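Side-chain contacts in PaxB (Photorhabdus luminescens, PDB 6EK4), which probably acts as one component of a two-component alpha-helical pore-forming toxin of the YaxAB type, helping to perforate target membranes: residues Asn114-Val119 against Gly322-Gln327; Asp189-Tyr194 against Leu245-Leu250; Ala313-Asn318 against His334-Phe339. One frame throughout, in Å; residues are numbered along the deposited sequence.

Followed from the N terminus, the chain opens contact 1 first, on helix 101-141, and then runs into helix 149-193, whose end carries the first half of contact 2. Contact 2 closes a loop of 50 residues at the start of helix 247-321 and is nested inside the 202-residue loop of contact 1. Near its other end the same long helix opens contact 3; contact 1 closes at 322-327 before contact 3 closes at 334-339, so these two cross. Their centres lie 13 Å apart and they touch through Val-119 and Leu-316, joining helices 101-141, 247-321 and 326-348. Contact 2 lies beyond the chain's centre, 111 Å from contact 1 between centres.

Contact 1 of 3, residues Asn114-Val119 against Gly322-Gln327; sequences NLKKDV and GKIDQQ
Leu-115 and Ile-324 run past one another in opposite directions, and the forked end of the leucine meets the branch methyl of the isoleucine. CG2 of Ile-324 lies 3.9 Å from Leu-115 CD2 and 4.0 Å from Leu-115 CD1, so one methyl faces both prongs of the fork. The leucine fork gets there because its CG stands opposite the backbone N (chi1 -171°), which carries it off helix 101-141 toward the connection after helix 247-321. A beta-branched residue suits the other side: the two arms of Ile-324 serve different neighbours. While CG2 goes to Leu-115, CD1 on the longer arm meets Lys-116, whose chain comes across it at a slant, with Lys-116 NZ 3.7 Å from Ile-324 CD1 and Lys-116 CE 4.0 Å away. A bend at the last torsion of the lysine (chi4 -79°) turns the ammonium group, which makes a weak hydrogen bond to Ile-320 O near the end of helix 247-321. Dispersion forces therefore join the two segments directly, while the lysine adds a polar tie to the neighbouring helix end, where the positive charge would probably be favourable beside the carbonyl end of the helix.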
loop_
_atom_site.group_PDB
_atom_site.type_symbol
_atom_site.label_atom_id
_atom_site.label_comp_id
_atom_site.label_asym_id
_atom_site.label_seq_id
_atom_site.Cartn_x
_atom_site.Cartn_y
_atom_site.Cartn_z
ATOM N N ASN A 114 7.119 49.551 19.359
ATOM C CA ASN A 114 7.633 48.960 18.121
ATOM C C ASN A 114 7.911 47.466 18.272
ATOM O O ASN A 114 7.733 46.699 17.324
ATOM C CB ASN A 114 8.916 49.670 17.677
ATOM C CG ASN A 114 8.690 51.130 17.331
ATOM O OD1 ASN A 114 7.630 51.507 16.830
ATOM N ND2 ASN A 114 9.694 51.959 17.592
ATOM N N LEU A 115 8.356 47.062 19.461
ATOM C CA LEU A 115 8.625 45.655 19.754
ATOM C C LEU A 115 7.330 44.846 19.745
ATOM O O LEU A 115 7.271 43.775 19.140
ATOM C CB LEU A 115 9.343 45.513 21.102
ATOM C CG LEU A 115 9.897 44.126 21.462
ATOM C CD1 LEU A 115 11.111 44.251 22.375
ATOM C CD2 LEU A 115 8.842 43.229 22.101
ATOM N N LYS A 116 6.298 45.360 20.415
ATOM C CA LYS A 116 4.975 44.728 20.412
ATOM C C LYS A 116 4.420 44.614 18.992
ATOM O O LYS A 116 3.865 43.581 18.620
ATOM C CB LYS A 116 3.984 45.518 21.276
ATOM C CG LYS A 116 4.191 45.393 22.777
ATOM C CD LYS A 116 3.245 46.321 23.528
ATOM C CE LYS A 116 3.498 46.318 25.029
ATOM N NZ LYS A 116 2.913 45.131 25.711
ATOM N N LYS A 117 4.580 45.678 18.208
ATOM C CA LYS A 117 4.063 45.728 16.838
ATOM C C LYS A 117 4.741 44.704 15.922
ATOM O O LYS A 117 4.085 44.102 15.070
ATOM C CB LYS A 117 4.228 47.136 16.260
ATOM C CG LYS A 117 3.419 47.396 14.997
ATOM C CD LYS A 117 3.821 48.703 14.331
ATOM C CE LYS A 117 5.104 48.554 13.524
ATOM N NZ LYS A 117 5.542 49.847 12.927
ATOM N N ASP A 118 6.048 44.518 16.095
ATOM C CA ASP A 118 6.796 43.514 15.330
ATOM C C ASP A 118 6.430 42.094 15.761
ATOM O O ASP A 118 6.203 41.228 14.917
ATOM C CB ASP A 118 8.309 43.722 15.481
ATOM C CG ASP A 118 8.823 44.928 14.707
ATOM O OD1 ASP A 118 8.026 45.598 14.015
ATOM O OD2 ASP A 118 10.038 45.204 14.791
ATOM N N VAL A 119 6.373 41.864 17.073
ATOM C CA VAL A 119 6.046 40.542 17.619
ATOM C C VAL A 119 4.587 40.165 17.329
ATOM O O VAL A 119 4.281 38.989 17.135
ATOM C CB VAL A 119 6.344 40.459 19.135
ATOM C CG1 VAL A 119 5.856 39.141 19.723
ATOM C CG2 VAL A 119 7.839 40.614 19.391
ATOM N N GLY A 322 2.273 40.717 29.384
ATOM C CA GLY A 322 2.633 41.495 30.567
ATOM C C GLY A 322 3.824 42.400 30.313
ATOM O O GLY A 322 3.885 43.085 29.289
ATOM N N LYS A 323 4.773 42.399 31.247
ATOM C CA LYS A 323 5.966 43.239 31.147
ATOM C C LYS A 323 6.940 42.643 30.133
ATOM O O LYS A 323 7.105 41.424 30.067
ATOM C CB LYS A 323 6.645 43.377 32.516
ATOM C CG LYS A 323 7.287 44.734 32.754
ATOM C CD LYS A 323 6.238 45.784 33.090
ATOM C CE LYS A 323 6.836 47.179 33.151
ATOM N NZ LYS A 323 5.788 48.219 33.343
ATOM N N ILE A 324 7.587 43.507 29.355
ATOM C CA ILE A 324 8.452 43.063 28.263
ATOM C C ILE A 324 9.841 42.714 28.795
ATOM O O ILE A 324 10.580 43.596 29.233
ATOM C CB ILE A 324 8.593 44.140 27.157
ATOM C CG1 ILE A 324 7.224 44.708 26.749
ATOM C CG2 ILE A 324 9.320 43.572 25.943
ATOM C CD1 ILE A 324 6.207 43.670 26.326
ATOM N N ASP A 325 10.185 41.429 28.760
ATOM C CA ASP A 325 11.526 40.977 29.127
ATOM C C ASP A 325 12.371 40.858 27.859
ATOM O O ASP A 325 12.638 39.760 27.367
ATOM C CB ASP A 325 11.466 39.652 29.899
ATOM C CG ASP A 325 12.736 39.377 30.695
ATOM O OD1 ASP A 325 13.846 39.552 30.147
ATOM O OD2 ASP A 325 12.624 38.978 31.875
ATOM N N GLN A 326 12.760 42.018 27.334
ATOM C CA GLN A 326 13.635 42.153 26.157
ATOM C C GLN A 326 14.569 40.972 25.873
ATOM O O GLN A 326 14.575 40.433 24.766
ATOM C CB GLN A 326 14.473 43.437 26.275
ATOM C CG GLN A 326 14.923 43.767 27.697
ATOM C CD GLN A 326 16.090 44.736 27.757
ATOM O OE1 GLN A 326 16.651 45.124 26.734
ATOM N NE2 GLN A 326 16.464 45.125 28.970
ATOM N N GLN A 327 15.355 40.580 26.873
ATOM C CA GLN A 327 16.406 39.577 26.691
ATOM C C GLN A 327 15.869 38.144 26.718
ATOM O O GLN A 327 16.518 37.228 26.207
ATOM C CB GLN A 327 17.495 39.757 27.753
ATOM C CG GLN A 327 18.814 39.080 27.411
ATOM C CD GLN A 327 19.980 39.607 28.232
ATOM O OE1 GLN A 327 20.056 40.799 28.538
ATOM N NE2 GLN A 327 20.902 38.717 28.584
#

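Contact 2 of 3, residues Asp189-Tyr194 against Leu245-Leu250; sequences DVIRQY and LKYIEL
Tyr-247 O accepts a hydrogen bond of 2.9 Å from the O of water 1, which in turn accepts a weak one from Arg-192 NH1 at 3.5 Å. The water sits at the guanidinium edge, in its plane. Together the long arginine and the water may bridge the two helix ends, a tentative link because the Arg-192 bond is weak and its side chain touches a crystal neighbour. The same carbonyl also receives a weak bond from Leu-250 N in the first turn of helix 247-321.

Beside this bridge, the apolar contact centres on Ile-191. Its CG2 makes the closer approach to the Tyr-247 ring, obliquely, 3.8 Å from CE1 and 4.0 Å from CD1. Its CD1 meets Leu-250 tip to tip, 3.8 Å from CD2, and also skirts the ring. With CG1 opposite the carbonyl carbon (chi1 -71°), the longer arm is set to reach the leucine. Tyrosine suits its position because it is amphipathic: the ring carbons pack on isoleucine, whereas the hydroxyl is hydrogen-bonded to Phe-200 O. Leu-250 presents a purely apolar end to a buried partner.

The contact thus joins the last turns of helix 149-193 to the first turn of helix 247-321. Ile-227 of helix 217-237 and Leu-196 of the short helix 196-199 also pack on Ile-191, while Ala-197, Ile-204 and Pro-205 touch the tyrosine. Leu-250 reaches back to Ile-184 and Gln-188, continuing the packing along helix 149-193 at this end of the chain, where helices and loops pack together.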
loop_
_atom_site.group_PDB
_atom_site.type_symbol
_atom_site.label_atom_id
_atom_site.label_comp_id
_atom_site.label_asym_id
_atom_site.label_seq_id
_atom_site.Cartn_x
_atom_site.Cartn_y
_atom_site.Cartn_z
ATOM N N ASP A 189 -1.806 -50.364 -27.778
ATOM C CA ASP A 189 -0.440 -50.616 -28.245
ATOM C C ASP A 189 -0.115 -52.110 -28.304
ATOM O O ASP A 189 0.438 -52.578 -29.297
ATOM C CB ASP A 189 0.589 -49.885 -27.370
ATOM C CG ASP A 189 0.592 -48.374 -27.596
ATOM O OD1 ASP A 189 -0.132 -47.890 -28.495
ATOM O OD2 ASP A 189 1.326 -47.667 -26.871
ATOM N N VAL A 190 -0.462 -52.854 -27.254
ATOM C CA VAL A 190 -0.230 -54.307 -27.239
ATOM C C VAL A 190 -1.148 -55.049 -28.222
ATOM O O VAL A 190 -0.769 -56.089 -28.761
ATOM C CB VAL A 190 -0.345 -54.923 -25.820
ATOM C CG1 VAL A 190 0.711 -54.331 -24.898
ATOM C CG2 VAL A 190 -1.737 -54.738 -25.225
ATOM N N ILE A 191 -2.345 -54.510 -28.449
ATOM C CA ILE A 191 -3.258 -55.039 -29.467
ATOM C C ILE A 191 -2.684 -54.790 -30.862
ATOM O O ILE A 191 -2.663 -55.690 -31.701
ATOM C CB ILE A 191 -4.667 -54.407 -29.350
ATOM C CG1 ILE A 191 -5.370 -54.928 -28.092
ATOM C CG2 ILE A 191 -5.516 -54.714 -30.579
ATOM C CD1 ILE A 191 -6.550 -54.090 -27.648
ATOM N N ARG A 192 -2.221 -53.566 -31.097
ATOM C CA ARG A 192 -1.651 -53.178 -32.388
ATOM C C ARG A 192 -0.303 -53.853 -32.663
ATOM O O ARG A 192 -0.022 -54.242 -33.798
ATOM C CB ARG A 192 -1.507 -51.652 -32.461
ATOM C CG ARG A 192 -2.834 -50.916 -32.601
ATOM C CD ARG A 192 -2.799 -49.528 -31.968
ATOM N NE ARG A 192 -3.844 -48.633 -32.474
ATOM C CZ ARG A 192 -5.151 -48.755 -32.231
ATOM N NH1 ARG A 192 -5.628 -49.751 -31.484
ATOM N NH2 ARG A 192 -5.998 -47.872 -32.751
ATOM N N GLN A 193 0.518 -53.996 -31.624
ATOM C CA GLN A 193 1.858 -54.575 -31.761
ATOM C C GLN A 193 1.820 -56.070 -32.080
ATOM O O GLN A 193 2.582 -56.544 -32.924
ATOM C CB GLN A 193 2.671 -54.339 -30.481
ATOM C CG GLN A 193 4.110 -54.840 -30.531
ATOM C CD GLN A 193 4.846 -54.653 -29.214
ATOM O OE1 GLN A 193 4.486 -53.801 -28.400
ATOM N NE2 GLN A 193 5.887 -55.453 -29.001
ATOM N N TYR A 194 0.938 -56.803 -31.404
ATOM C CA TYR A 194 0.843 -58.258 -31.564
ATOM C C TYR A 194 -0.309 -58.705 -32.478
ATOM O O TYR A 194 -0.604 -59.898 -32.565
ATOM C CB TYR A 194 0.728 -58.923 -30.189
ATOM C CG TYR A 194 2.010 -58.871 -29.389
ATOM C CD1 TYR A 194 3.057 -59.746 -29.664
ATOM C CD2 TYR A 194 2.179 -57.947 -28.362
ATOM C CE1 TYR A 194 4.236 -59.704 -28.937
ATOM C CE2 TYR A 194 3.355 -57.898 -27.630
ATOM C CZ TYR A 194 4.379 -58.779 -27.921
ATOM O OH TYR A 194 5.550 -58.739 -27.200
ATOM N N LEU A 245 -15.797 -56.510 -24.705
ATOM C CA LEU A 245 -15.467 -55.207 -25.278
ATOM C C LEU A 245 -14.922 -55.344 -26.697
ATOM O O LEU A 245 -14.028 -56.154 -26.948
ATOM C CB LEU A 245 -14.431 -54.503 -24.397
ATOM C CG LEU A 245 -14.144 -53.027 -24.685
ATOM C CD1 LEU A 245 -15.380 -52.171 -24.449
ATOM C CD2 LEU A 245 -12.985 -52.540 -23.830
ATOM N N LYS A 246 -15.468 -54.553 -27.620
ATOM C CA LYS A 246 -14.962 -54.500 -28.990
ATOM C C LYS A 246 -13.773 -53.549 -29.077
ATOM O O LYS A 246 -13.560 -52.731 -28.181
ATOM C CB LYS A 246 -16.055 -54.037 -29.957
ATOM C CG LYS A 246 -17.272 -54.944 -30.018
ATOM C CD LYS A 246 -18.064 -54.703 -31.294
ATOM C CE LYS A 246 -19.414 -55.401 -31.269
ATOM N NZ LYS A 246 -20.064 -55.400 -32.610
ATOM N N TYR A 247 -13.007 -53.651 -30.159
ATOM C CA TYR A 247 -11.848 -52.779 -30.367
ATOM C C TYR A 247 -12.290 -51.342 -30.633
ATOM O O TYR A 247 -11.709 -50.401 -30.090
ATOM C CB TYR A 247 -10.976 -53.282 -31.520
ATOM C CG TYR A 247 -10.456 -54.689 -31.323
ATOM C CD1 TYR A 247 -9.485 -54.968 -30.365
ATOM C CD2 TYR A 247 -10.933 -55.740 -32.097
ATOM C CE1 TYR A 247 -9.009 -56.256 -30.182
ATOM C CE2 TYR A 247 -10.466 -57.030 -31.920
ATOM C CZ TYR A 247 -9.505 -57.284 -30.963
ATOM O OH TYR A 247 -9.040 -58.566 -30.792
ATOM N N ILE A 248 -13.316 -51.179 -31.465
ATOM C CA ILE A 248 -13.888 -49.855 -31.741
ATOM C C ILE A 248 -14.470 -49.202 -30.484
ATOM O O ILE A 248 -14.460 -47.976 -30.357
ATOM C CB ILE A 248 -14.967 -49.897 -32.854
ATOM C CG1 ILE A 248 -16.171 -50.770 -32.453
ATOM C CG2 ILE A 248 -14.364 -50.382 -34.165
ATOM C CD1 ILE A 248 -17.364 -49.990 -31.936
ATOM N N GLU A 249 -14.973 -50.020 -29.562
ATOM C CA GLU A 249 -15.503 -49.526 -28.289
ATOM C C GLU A 249 -14.375 -49.050 -27.364
ATOM O O GLU A 249 -14.565 -48.126 -26.573
ATOM C CB GLU A 249 -16.355 -50.601 -27.605
ATOM C CG GLU A 249 -17.655 -50.898 -28.342
ATOM C CD GLU A 249 -18.418 -52.083 -27.775
ATOM O OE1 GLU A 249 -18.152 -52.482 -26.621
ATOM O OE2 GLU A 249 -19.296 -52.617 -28.487
ATOM N N LEU A 250 -13.207 -49.677 -27.476
ATOM C CA LEU A 250 -12.019 -49.245 -26.736
ATOM C C LEU A 250 -11.587 -47.845 -27.182
ATOM O O LEU A 250 -11.267 -46.994 -26.351
ATOM C CB LEU A 250 -10.870 -50.243 -26.936
ATOM C CG LEU A 250 -9.632 -50.084 -26.050
ATOM C CD1 LEU A 250 -9.963 -50.369 -24.594
ATOM C CD2 LEU A 250 -8.518 -51.001 -26.531
HETATM O O HOH W 1 -8.815 -49.958 -30.152
#

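Contact 3 of 3, residues Ala313-Asn318 against His334-Phe339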
loop_
_atom_site.group_PDB
_atom_site.type_symbol
_atom_site.label_atom_id
_atom_site.label_comp_id
_atom_site.label_asym_id
_atom_site.label_seq_id
_atom_site.Cartn_x
_atom_site.Cartn_y
_atom_site.Cartn_z
ATOM N N ALA A 313 3.560 30.752 18.470
ATOM C CA ALA A 313 2.746 31.968 18.528
ATOM C C ALA A 313 2.406 32.359 19.965
ATOM O O ALA A 313 2.623 33.501 20.370
ATOM C CB ALA A 313 1.469 31.785 17.720
ATOM N N LYS A 314 1.880 31.406 20.729
ATOM C CA LYS A 314 1.477 31.654 22.114
ATOM C C LYS A 314 2.674 31.910 23.037
ATOM O O LYS A 314 2.535 32.574 24.064
ATOM C CB LYS A 314 0.640 30.481 22.637
ATOM C CG LYS A 314 0.011 30.711 24.005
ATOM C CD LYS A 314 -1.318 29.979 24.135
ATOM C CE LYS A 314 -1.724 29.781 25.588
ATOM N NZ LYS A 314 -1.078 28.579 26.188
ATOM N N GLN A 315 3.842 31.391 22.665
ATOM C CA GLN A 315 5.074 31.624 23.420
ATOM C C GLN A 315 5.505 33.087 23.314
ATOM O O GLN A 315 5.901 33.701 24.309
ATOM C CB GLN A 315 6.189 30.707 22.911
ATOM C CG GLN A 315 7.394 30.609 23.829
ATOM C CD GLN A 315 8.383 29.547 23.379
ATOM O OE1 GLN A 315 8.485 29.240 22.190
ATOM N NE2 GLN A 315 9.121 28.981 24.330
ATOM N N LEU A 316 5.423 33.639 22.105
ATOM C CA LEU A 316 5.722 35.052 21.869
ATOM C C LEU A 316 4.602 35.956 22.386
ATOM O O LEU A 316 4.850 37.107 22.747
ATOM C CB LEU A 316 5.947 35.313 20.376
ATOM C CG LEU A 316 7.116 34.567 19.726
ATOM C CD1 LEU A 316 7.080 34.730 18.216
ATOM C CD2 LEU A 316 8.448 35.046 20.279
ATOM N N GLN A 317 3.377 35.435 22.410
ATOM C CA GLN A 317 2.225 36.176 22.929
ATOM C C GLN A 317 2.388 36.456 24.422
ATOM O O GLN A 317 2.178 37.581 24.873
ATOM C CB GLN A 317 0.928 35.396 22.683
ATOM C CG GLN A 317 -0.350 36.154 23.020
ATOM C CD GLN A 317 -0.575 37.365 22.132
ATOM O OE1 GLN A 317 -0.333 37.320 20.927
ATOM N NE2 GLN A 317 -1.046 38.455 22.727
ATOM N N ASN A 318 2.773 35.429 25.177
ATOM C CA ASN A 318 2.959 35.552 26.624
ATOM C C ASN A 318 4.135 36.452 27.010
ATOM O O ASN A 318 4.187 36.963 28.131
ATOM C CB ASN A 318 3.134 34.167 27.260
ATOM C CG ASN A 318 1.893 33.298 27.128
ATOM O OD1 ASN A 318 0.783 33.800 26.949
ATOM N ND2 ASN A 318 2.078 31.985 27.214
ATOM N N HIS A 334 15.719 32.754 19.173
ATOM C CA HIS A 334 16.845 31.882 18.814
ATOM C C HIS A 334 16.526 30.396 18.997
ATOM O O HIS A 334 17.048 29.557 18.262
ATOM C CB HIS A 334 18.108 32.263 19.597
ATOM C CG HIS A 334 18.857 33.416 19.001
ATOM N ND1 HIS A 334 18.508 34.730 19.226
ATOM C CD2 HIS A 334 19.931 33.449 18.177
ATOM C CE1 HIS A 334 19.336 35.524 18.571
ATOM N NE2 HIS A 334 20.209 34.772 17.926
ATOM N N LYS A 335 15.674 30.077 19.968
ATOM C CA LYS A 335 15.226 28.699 20.175
ATOM C C LYS A 335 14.278 28.287 19.046
ATOM O O LYS A 335 14.370 27.176 18.521
ATOM C CB LYS A 335 14.536 28.546 21.534
ATOM C CG LYS A 335 14.546 27.126 22.074
ATOM C CD LYS A 335 13.589 26.965 23.244
ATOM C CE LYS A 335 13.564 25.529 23.742
ATOM N NZ LYS A 335 12.466 25.294 24.719
ATOM N N GLN A 336 13.373 29.196 18.683
ATOM C CA GLN A 336 12.463 28.987 17.556
ATOM C C GLN A 336 13.208 28.917 16.223
ATOM O O GLN A 336 12.823 28.158 15.337
ATOM C CB GLN A 336 11.410 30.099 17.493
ATOM C CG GLN A 336 10.314 29.976 18.540
ATOM C CD GLN A 336 9.229 31.028 18.387
ATOM O OE1 GLN A 336 9.168 31.738 17.382
ATOM N NE2 GLN A 336 8.361 31.129 19.386
ATOM N N LEU A 337 14.265 29.713 16.084
ATOM C CA LEU A 337 15.078 29.700 14.868
ATOM C C LEU A 337 15.887 28.410 14.739
ATOM O O LEU A 337 15.950 27.828 13.656
ATOM C CB LEU A 337 16.006 30.918 14.815
ATOM C CG LEU A 337 15.356 32.229 14.358
ATOM C CD1 LEU A 337 16.303 33.399 14.582
ATOM C CD2 LEU A 337 14.925 32.158 12.899
ATOM N N ASP A 338 16.496 27.966 15.838
ATOM C CA ASP A 338 17.234 26.695 15.860
ATOM C C ASP A 338 16.343 25.514 15.471
ATOM O O ASP A 338 16.803 24.569 14.828
ATOM C CB ASP A 338 17.848 26.437 17.244
ATOM C CG ASP A 338 19.076 27.292 17.516
ATOM O OD1 ASP A 338 19.410 28.166 16.687
ATOM O OD2 ASP A 338 19.710 27.087 18.573
ATOM N N PHE A 339 15.075 25.575 15.870
ATOM C CA PHE A 339 14.091 24.563 15.492
ATOM C C PHE A 339 13.839 24.570 13.985
ATOM O O PHE A 339 13.729 23.510 13.368
ATOM C CB PHE A 339 12.778 24.793 16.244
ATOM C CG PHE A 339 11.688 23.830 15.873
ATOM C CD1 PHE A 339 11.683 22.543 16.384
ATOM C CD2 PHE A 339 10.665 24.211 15.013
ATOM C CE1 PHE A 339 10.681 21.651 16.045
ATOM C CE2 PHE A 339 9.658 23.325 14.672
ATOM C CZ PHE A 339 9.667 22.041 15.188
#
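Gln-336 reaches from helix 326-348 to the surface of helix 247-321, where its amide is met by Gln-315 and Leu-316. This is the closely packed part. Its CG stands opposite the carbonyl carbon (chi1 -75°) and the chain beyond is extended, which carries the amide across. NE2 of Gln-336 gives a weak hydrogen bond to OE1 of Gln-315, long at 3.4 Å but nearly straight, with 174° at the hydrogen. The two glutamine chains pass each other in opposite directions, and their amide planes are turned 34° apart. Leu-316, on the same helix as Gln-315, points against the oncoming Gln-336 side chain: its CG lies 3.7 Å from NE2 of Gln-336, and its CD1 is 3.7 Å from OE1 of Gln-336. Leucine suits this position because its branched end covers the amide with carbon without competing for its hydrogen bonds. Glutamine suits the facing one: its length bridges backbones whose nearest CA atoms, those of Gln-315 and Gln-336, are 9.8 Å apart, and the buried amide can bond where it arrives. Gln-336 NE2 also makes a weak hydrogen bond to Phe-312 O, whereas the stronger partner of Gln-315 OE1 is the hydroxyl of Tyr-14.

Away from this amide cluster the interface is looser. Lys-335 sets out toward helix 247-321, yet its side chain makes no close contact with residues 313-318; it makes a cation-pi contact with Tyr-14 instead. His-334 and Asp-338 lie on the solvent-exposed part of helix 326-348, and Lys-314 is likewise exposed on its partner, all places where charged or polar residues are at home.

The two helices form a hairpin, joined through a short connection. Leu-316 also packs on Val-119 and Val-122 of helix 101-141, and Gln-336 touches Leu-72 of helix 42-73, so the pair lies within a larger bundle of helices.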